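Local coordinates for putative L-alanine-DL-glutamate epimerase (PDB 3SN0), which probably acts as a metal-dependent racemase or epimerase of the mandelate racemase/muconate lactonizing enzyme family, at residues A[123-128]-A[341-346]; A[218-223]-A[244-249]. All coordinates share one frame; numbering follows the deposited sequence.

Contact 1: A[123-128]-A[341-346]. With FUM (fumaric acid), chain C.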
loop_
_atom_site.group_PDB
_atom_site.type_symbol
_atom_site.label_atom_id
_atom_site.label_comp_id
_atom_site.label_asym_id
_atom_site.label_seq_id
_atom_site.Cartn_x
_atom_site.Cartn_y
_atom_site.Cartn_z
ATOM N N TRP A 123 -28.747 -2.218 28.544
ATOM C CA TRP A 123 -28.970 -3.368 29.413
ATOM C C TRP A 123 -28.393 -4.573 28.677
ATOM O O TRP A 123 -28.962 -5.068 27.690
ATOM C CB TRP A 123 -30.469 -3.541 29.679
ATOM C CG TRP A 123 -30.882 -4.736 30.489
ATOM C CD1 TRP A 123 -30.147 -5.850 30.769
ATOM C CD2 TRP A 123 -32.167 -4.957 31.071
ATOM N NE1 TRP A 123 -30.880 -6.737 31.512
ATOM C CE2 TRP A 123 -32.131 -6.224 31.701
ATOM C CE3 TRP A 123 -33.349 -4.208 31.121
ATOM C CZ2 TRP A 123 -33.229 -6.762 32.377
ATOM C CZ3 TRP A 123 -34.441 -4.738 31.812
ATOM C CH2 TRP A 123 -34.371 -6.001 32.427
ATOM N N SER A 124 -27.253 -5.015 29.167
ATOM C CA SER A 124 -26.481 -6.065 28.528
ATOM C C SER A 124 -26.980 -7.446 28.920
ATOM O O SER A 124 -27.713 -7.602 29.892
ATOM C CB SER A 124 -25.008 -5.887 28.891
ATOM O OG SER A 124 -24.191 -6.633 28.018
ATOM N N HIS A 125 -26.545 -8.464 28.184
ATOM C CA HIS A 125 -26.933 -9.849 28.470
ATOM C C HIS A 125 -28.438 -9.963 28.704
ATOM O O HIS A 125 -28.892 -10.516 29.693
ATOM C CB HIS A 125 -26.115 -10.383 29.643
ATOM C CG HIS A 125 -24.638 -10.239 29.416
ATOM N ND1 HIS A 125 -23.903 -9.202 29.951
ATOM C CD2 HIS A 125 -23.786 -10.945 28.639
ATOM C CE1 HIS A 125 -22.653 -9.292 29.525
ATOM N NE2 HIS A 125 -22.553 -10.345 28.733
ATOM N N CYS A 126 -29.175 -9.419 27.740
ATOM C CA CYS A 126 -30.609 -9.252 27.807
ATOM C C CYS A 126 -31.234 -9.804 26.531
ATOM O O CYS A 126 -31.221 -9.121 25.480
ATOM C CB CYS A 126 -30.937 -7.774 27.945
ATOM S SG CYS A 126 -32.718 -7.417 28.042
ATOM N N PRO A 127 -31.798 -11.015 26.593
ATOM C CA PRO A 127 -32.115 -11.851 27.761
ATOM C C PRO A 127 -31.090 -12.950 28.080
ATOM O O PRO A 127 -31.412 -13.908 28.782
ATOM C CB PRO A 127 -33.453 -12.480 27.357
ATOM C CG PRO A 127 -33.360 -12.591 25.848
ATOM C CD PRO A 127 -32.335 -11.609 25.360
ATOM N N THR A 128 -29.851 -12.779 27.627
ATOM C CA THR A 128 -28.797 -13.785 27.781
ATOM C C THR A 128 -28.649 -14.344 29.214
ATOM O O THR A 128 -28.585 -15.546 29.395
ATOM C CB THR A 128 -27.479 -13.196 27.312
ATOM O OG1 THR A 128 -27.672 -12.639 26.001
ATOM C CG2 THR A 128 -26.364 -14.235 27.310
ATOM N N ILE A 341 -21.513 4.897 24.479
ATOM C CA ILE A 341 -22.563 4.361 25.344
ATOM C C ILE A 341 -21.833 3.565 26.441
ATOM O O ILE A 341 -20.627 3.268 26.291
ATOM C CB ILE A 341 -23.548 3.465 24.562
ATOM C CG1 ILE A 341 -24.800 3.166 25.386
ATOM C CG2 ILE A 341 -22.905 2.149 24.145
ATOM C CD1 ILE A 341 -25.982 2.696 24.524
HETATM N N MSE A 342 -22.518 3.238 27.540
HETATM C CA MSE A 342 -21.940 2.349 28.555
HETATM C C MSE A 342 -22.769 1.093 28.755
HETATM O O MSE A 342 -23.990 1.136 28.871
HETATM C CB MSE A 342 -21.726 3.031 29.912
HETATM C CG MSE A 342 -21.112 2.047 31.025
HETATM SE SE MSE A 342 -20.617 3.195 32.421
HETATM C CE MSE A 342 -20.775 1.870 33.906
ATOM N N GLU A 343 -22.082 -0.036 28.742
ATOM C CA GLU A 343 -22.676 -1.328 29.023
ATOM C C GLU A 343 -22.949 -1.453 30.503
ATOM O O GLU A 343 -22.163 -0.989 31.334
ATOM C CB GLU A 343 -21.686 -2.423 28.633
ATOM C CG GLU A 343 -22.206 -3.818 28.866
ATOM C CD GLU A 343 -21.210 -4.908 28.558
ATOM O OE1 GLU A 343 -19.999 -4.634 28.419
ATOM O OE2 GLU A 343 -21.657 -6.058 28.458
ATOM N N THR A 344 -24.048 -2.099 30.846
ATOM C CA THR A 344 -24.209 -2.535 32.211
ATOM C C THR A 344 -25.187 -3.697 32.257
ATOM O O THR A 344 -26.067 -3.790 31.410
ATOM C CB THR A 344 -24.686 -1.378 33.124
ATOM O OG1 THR A 344 -24.387 -1.700 34.481
ATOM C CG2 THR A 344 -26.185 -1.152 32.970
ATOM N N ASP A 345 -25.009 -4.579 33.241
ATOM C CA ASP A 345 -25.979 -5.656 33.498
ATOM C C ASP A 345 -27.030 -5.136 34.490
ATOM O O ASP A 345 -26.708 -4.675 35.587
ATOM C CB ASP A 345 -25.308 -6.894 34.068
ATOM C CG ASP A 345 -24.495 -7.671 33.027
ATOM O OD1 ASP A 345 -24.812 -7.619 31.815
ATOM O OD2 ASP A 345 -23.527 -8.336 33.448
ATOM N N ILE A 346 -28.293 -5.227 34.106
ATOM C CA ILE A 346 -29.374 -4.812 34.968
ATOM C C ILE A 346 -29.887 -6.013 35.778
ATOM O O ILE A 346 -30.445 -5.838 36.845
ATOM C CB ILE A 346 -30.486 -4.133 34.120
ATOM C CG1 ILE A 346 -29.953 -2.829 33.538
ATOM C CG2 ILE A 346 -31.760 -3.912 34.918
ATOM C CD1 ILE A 346 -29.413 -1.832 34.592
HETATM O OXT FUM C . -21.020 -16.347 25.547
HETATM C C FUM C . -20.394 -15.869 26.529
HETATM O O FUM C . -19.794 -16.624 27.334
HETATM C C4 FUM C . -20.373 -14.413 26.806
HETATM C C5 FUM C . -20.981 -13.527 26.012
HETATM C C6 FUM C . -20.929 -12.072 26.308
HETATM O O7 FUM C . -20.396 -11.691 27.387
HETATM O O8 FUM C . -21.415 -11.257 25.470
HETATM O O HOH W 1 -28.177 -8.055 32.691
#
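Trp123 and Thr344 form a parallel beta bridge, where the first and last strands of the enolase-type (beta/alpha)7-beta barrel close the ring. Strand 118-123 runs between strand 342-344 and strand 161-168. The contact sits where these strands run out into loops, beside the ligand pocket. Ser124 N donates to Thr344 O at 2.8 Å. Polar side chains on either side of Thr344 add to this. Ser124 OG donates to Glu343 OE2 at 2.6 Å. It comes to the anti side of that oxygen, close to the carboxylate plane. Glu343 reaches it with an extended chain, CG anti to the backbone N (chi1 -179°). Its other oxygen, OE1, is held by the backbone N of Asn319.

His125 is fixed at both ring nitrogens. ND1 donates to Asp345 OD1 at 2.6 Å, using the syn lone pair of the carboxylate. The oxygen lies in the ring plane, while the carboxylate itself is turned 65° from that plane. NE2 donates to fumarate O7 at 2.9 Å. The ring of Trp129 stacks on the imidazole and should help hold the imidazole's rotation. Asp345 is thus a second-shell residue that positions a ligand-binding histidine.

At the other end the indole of Trp123 lies between Cys126 and Ile346. Cys126 SG is over one face, toward the rim. Trp123 NE1 is bonded to Asp347 and, weakly, to a water that also donates to Ser124 O at 2.9 Å. On the opposite face Ile346 makes a CH-pi contact, with CB 3.5 Å from the centroid of the Trp123 five-membered ring and only 6° off its normal.

Contact 2: A[218-223]-A[244-249]. With MG (magnesium ion), chain B; FUM (fumaric acid), chain C.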
loop_
_atom_site.group_PDB
_atom_site.type_symbol
_atom_site.label_atom_id
_atom_site.label_comp_id
_atom_site.label_asym_id
_atom_site.label_seq_id
_atom_site.Cartn_x
_atom_site.Cartn_y
_atom_site.Cartn_z
ATOM N N LEU A 218 -26.521 -6.674 18.952
ATOM C CA LEU A 218 -26.310 -8.123 18.768
ATOM C C LEU A 218 -24.833 -8.440 18.948
ATOM O O LEU A 218 -24.006 -7.927 18.210
ATOM C CB LEU A 218 -26.749 -8.566 17.382
ATOM C CG LEU A 218 -26.519 -10.031 16.992
ATOM C CD1 LEU A 218 -27.204 -10.997 17.994
ATOM C CD2 LEU A 218 -26.964 -10.285 15.551
ATOM N N ASP A 219 -24.504 -9.274 19.928
ATOM C CA ASP A 219 -23.128 -9.671 20.166
ATOM C C ASP A 219 -22.922 -11.096 19.655
ATOM O O ASP A 219 -23.546 -12.032 20.139
ATOM C CB ASP A 219 -22.794 -9.570 21.654
ATOM C CG ASP A 219 -21.309 -9.507 21.928
ATOM O OD1 ASP A 219 -20.521 -10.012 21.099
ATOM O OD2 ASP A 219 -20.933 -8.962 23.002
ATOM N N LEU A 220 -22.008 -11.241 18.711
ATOM C CA LEU A 220 -21.665 -12.531 18.126
ATOM C C LEU A 220 -20.361 -13.102 18.709
ATOM O O LEU A 220 -19.971 -14.217 18.369
ATOM C CB LEU A 220 -21.556 -12.385 16.610
ATOM C CG LEU A 220 -22.792 -11.839 15.876
ATOM C CD1 LEU A 220 -22.484 -11.660 14.390
ATOM C CD2 LEU A 220 -24.003 -12.731 16.081
ATOM N N ASN A 221 -19.730 -12.354 19.612
ATOM C CA ASN A 221 -18.467 -12.746 20.229
ATOM C C ASN A 221 -17.473 -13.333 19.190
ATOM O O ASN A 221 -17.275 -12.737 18.121
ATOM C CB ASN A 221 -18.727 -13.675 21.430
ATOM C CG ASN A 221 -19.654 -13.059 22.449
ATOM O OD1 ASN A 221 -20.869 -13.268 22.404
ATOM N ND2 ASN A 221 -19.097 -12.277 23.371
ATOM N N PHE A 222 -16.863 -14.477 19.494
ATOM C CA PHE A 222 -15.911 -15.133 18.613
ATOM C C PHE A 222 -16.598 -16.333 17.924
ATOM O O PHE A 222 -15.948 -17.312 17.596
ATOM C CB PHE A 222 -14.712 -15.677 19.420
ATOM C CG PHE A 222 -13.790 -14.645 20.012
ATOM C CD1 PHE A 222 -12.647 -14.230 19.317
ATOM C CD2 PHE A 222 -13.999 -14.167 21.304
ATOM C CE1 PHE A 222 -11.760 -13.321 19.871
ATOM C CE2 PHE A 222 -13.105 -13.266 21.887
ATOM C CZ PHE A 222 -11.972 -12.851 21.177
ATOM N N ASN A 223 -17.920 -16.298 17.756
ATOM C CA ASN A 223 -18.661 -17.513 17.351
ATOM C C ASN A 223 -18.725 -17.861 15.864
ATOM O O ASN A 223 -19.483 -18.755 15.464
ATOM C CB ASN A 223 -20.082 -17.441 17.944
ATOM C CG ASN A 223 -20.074 -17.595 19.442
ATOM O OD1 ASN A 223 -19.351 -18.439 19.980
ATOM N ND2 ASN A 223 -20.855 -16.771 20.135
ATOM N N VAL A 244 -23.568 -4.545 15.622
ATOM C CA VAL A 244 -23.242 -5.961 15.660
ATOM C C VAL A 244 -21.809 -6.077 16.145
ATOM O O VAL A 244 -20.897 -5.496 15.560
ATOM C CB VAL A 244 -23.423 -6.654 14.318
ATOM C CG1 VAL A 244 -23.062 -8.154 14.450
ATOM C CG2 VAL A 244 -24.869 -6.514 13.834
ATOM N N GLU A 245 -21.646 -6.807 17.244
ATOM C CA GLU A 245 -20.380 -6.914 17.951
ATOM C C GLU A 245 -19.697 -8.216 17.538
ATOM O O GLU A 245 -20.290 -9.287 17.651
ATOM C CB GLU A 245 -20.658 -6.894 19.458
ATOM C CG GLU A 245 -19.484 -6.541 20.350
ATOM C CD GLU A 245 -19.904 -6.306 21.797
ATOM O OE1 GLU A 245 -19.093 -6.633 22.683
ATOM O OE2 GLU A 245 -21.031 -5.812 22.061
ATOM N N ILE A 246 -18.445 -8.112 17.089
ATOM C CA ILE A 246 -17.690 -9.260 16.535
ATOM C C ILE A 246 -16.263 -9.168 17.067
ATOM O O ILE A 246 -15.546 -8.193 16.796
ATOM C CB ILE A 246 -17.633 -9.190 14.993
ATOM C CG1 ILE A 246 -19.036 -9.323 14.401
ATOM C CG2 ILE A 246 -16.714 -10.314 14.409
ATOM C CD1 ILE A 246 -19.110 -9.020 12.895
ATOM N N ASP A 247 -15.857 -10.156 17.852
ATOM C CA ASP A 247 -14.476 -10.256 18.287
ATOM C C ASP A 247 -13.664 -11.033 17.277
ATOM O O ASP A 247 -14.081 -12.101 16.798
ATOM C CB ASP A 247 -14.405 -10.902 19.657
ATOM C CG ASP A 247 -15.079 -10.078 20.695
ATOM O OD1 ASP A 247 -14.625 -8.917 20.901
ATOM O OD2 ASP A 247 -16.073 -10.579 21.281
ATOM N N SER A 248 -12.482 -10.505 16.969
ATOM C CA SER A 248 -11.603 -11.095 15.966
ATOM C C SER A 248 -10.162 -10.750 16.261
ATOM O O SER A 248 -9.848 -9.628 16.674
ATOM C CB SER A 248 -11.963 -10.560 14.578
ATOM O OG SER A 248 -11.153 -11.199 13.593
ATOM N N TYR A 249 -9.282 -11.714 16.035
ATOM C CA TYR A 249 -7.863 -11.450 16.050
ATOM C C TYR A 249 -7.279 -11.262 14.645
ATOM O O TYR A 249 -6.060 -11.324 14.459
ATOM C CB TYR A 249 -7.132 -12.518 16.833
ATOM C CG TYR A 249 -7.473 -12.535 18.315
ATOM C CD1 TYR A 249 -7.477 -11.354 19.065
ATOM C CD2 TYR A 249 -7.801 -13.716 18.969
ATOM C CE1 TYR A 249 -7.765 -11.376 20.437
ATOM C CE2 TYR A 249 -8.094 -13.730 20.332
ATOM C CZ TYR A 249 -8.070 -12.552 21.056
ATOM O OH TYR A 249 -8.354 -12.557 22.413
HETATM MG MG MG B . -18.934 -8.305 23.601
HETATM O OXT FUM C . -21.020 -16.347 25.547
HETATM C C FUM C . -20.394 -15.869 26.529
HETATM O O FUM C . -19.794 -16.624 27.334
HETATM C C4 FUM C . -20.373 -14.413 26.806
HETATM C C5 FUM C . -20.981 -13.527 26.012
HETATM C C6 FUM C . -20.929 -12.072 26.308
HETATM O O7 FUM C . -20.396 -11.691 27.387
HETATM O O8 FUM C . -21.415 -11.257 25.470
HETATM O O HOH W 2 -18.198 -9.351 22.074
HETATM O O HOH W 3 -16.169 -11.895 23.552
HETATM O O HOH W 4 -18.981 -9.748 24.985
HETATM O O HOH W 5 -19.824 -7.034 25.146
#
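Asp219 OD1 is gripped by two donors. One is a metal-bound water, 2.6 Å away, whose second hydrogen bond goes across to Asp247 OD2. The other is Asn221 N, at 2.9 Å, which meets the anti side of OD1 and makes an Asx turn. The remaining oxygen, Asp219 OD2, binds the magnesium ion at 2.2 Å. Glu245 is modelled in two conformers; in one of them OE1 is the second protein ligand. CG anti to the backbone N (chi1 -161°) and an extended chain carry OE1 there. Glu269 and three waters bring the ligands to six. OD2 and OE1 lie close together because both bind the metal, which probably offsets their repulsion. Lys163 forms a salt bridge with Glu245 OE2, and Trp243 donates to the same oxygen.

The two segments leave neighbouring parallel strands of the barrel, joined through helix 226-235 in a beta-alpha-beta unit. Asp219 and Glu245 pair on the face turned to the metal; Leu218 and Val244 pair on the other. Glu245 N donates to Leu218 O, and Leu220 N to Glu245 O, both at 2.8 Å. Leu220 CD1 packs on Val244 CG1, on the side of the helix.

A type II' turn from Leu220 to Asn223 follows. It brings the Asn221 amide to the ligand. ND2 makes a weak bond to fumarate O8 and a sounder one to a water that donates to Asp247 OD2. OD1 is held by Asn165. Asp247 N closes on Asn221 O at 3.0 Å, from well above the carbonyl plane. Asp247 CB sits over the centre of the Phe222 ring, 3.4 Å from its centroid. Phe222 CE1 lies over the rim of the Tyr249 ring, 3.7 Å from CE2, the two rings meeting obliquely; Tyr249 OH bonds to Arg77 O of a second subunit.

From the N terminus, the chain first builds a three-stranded antiparallel sheet and three helices, then enters the barrel at strand 118-123. Residues 123-128 lie at the end of that strand. They pair with 341-346 only much later in the chain, so contact 1 closes a loop of 212 residues and shuts the barrel between its first and last strands. Contact 2 is nested inside that loop. It closes a short one of 20 residues, between the third and fourth strands. The centres are about 15 Å apart and the two do not touch. Fumarate bridges them, bonded from contact 1 and weakly from contact 2. Lys163 of strand 161-168 makes a long, weak ion pair with Glu343.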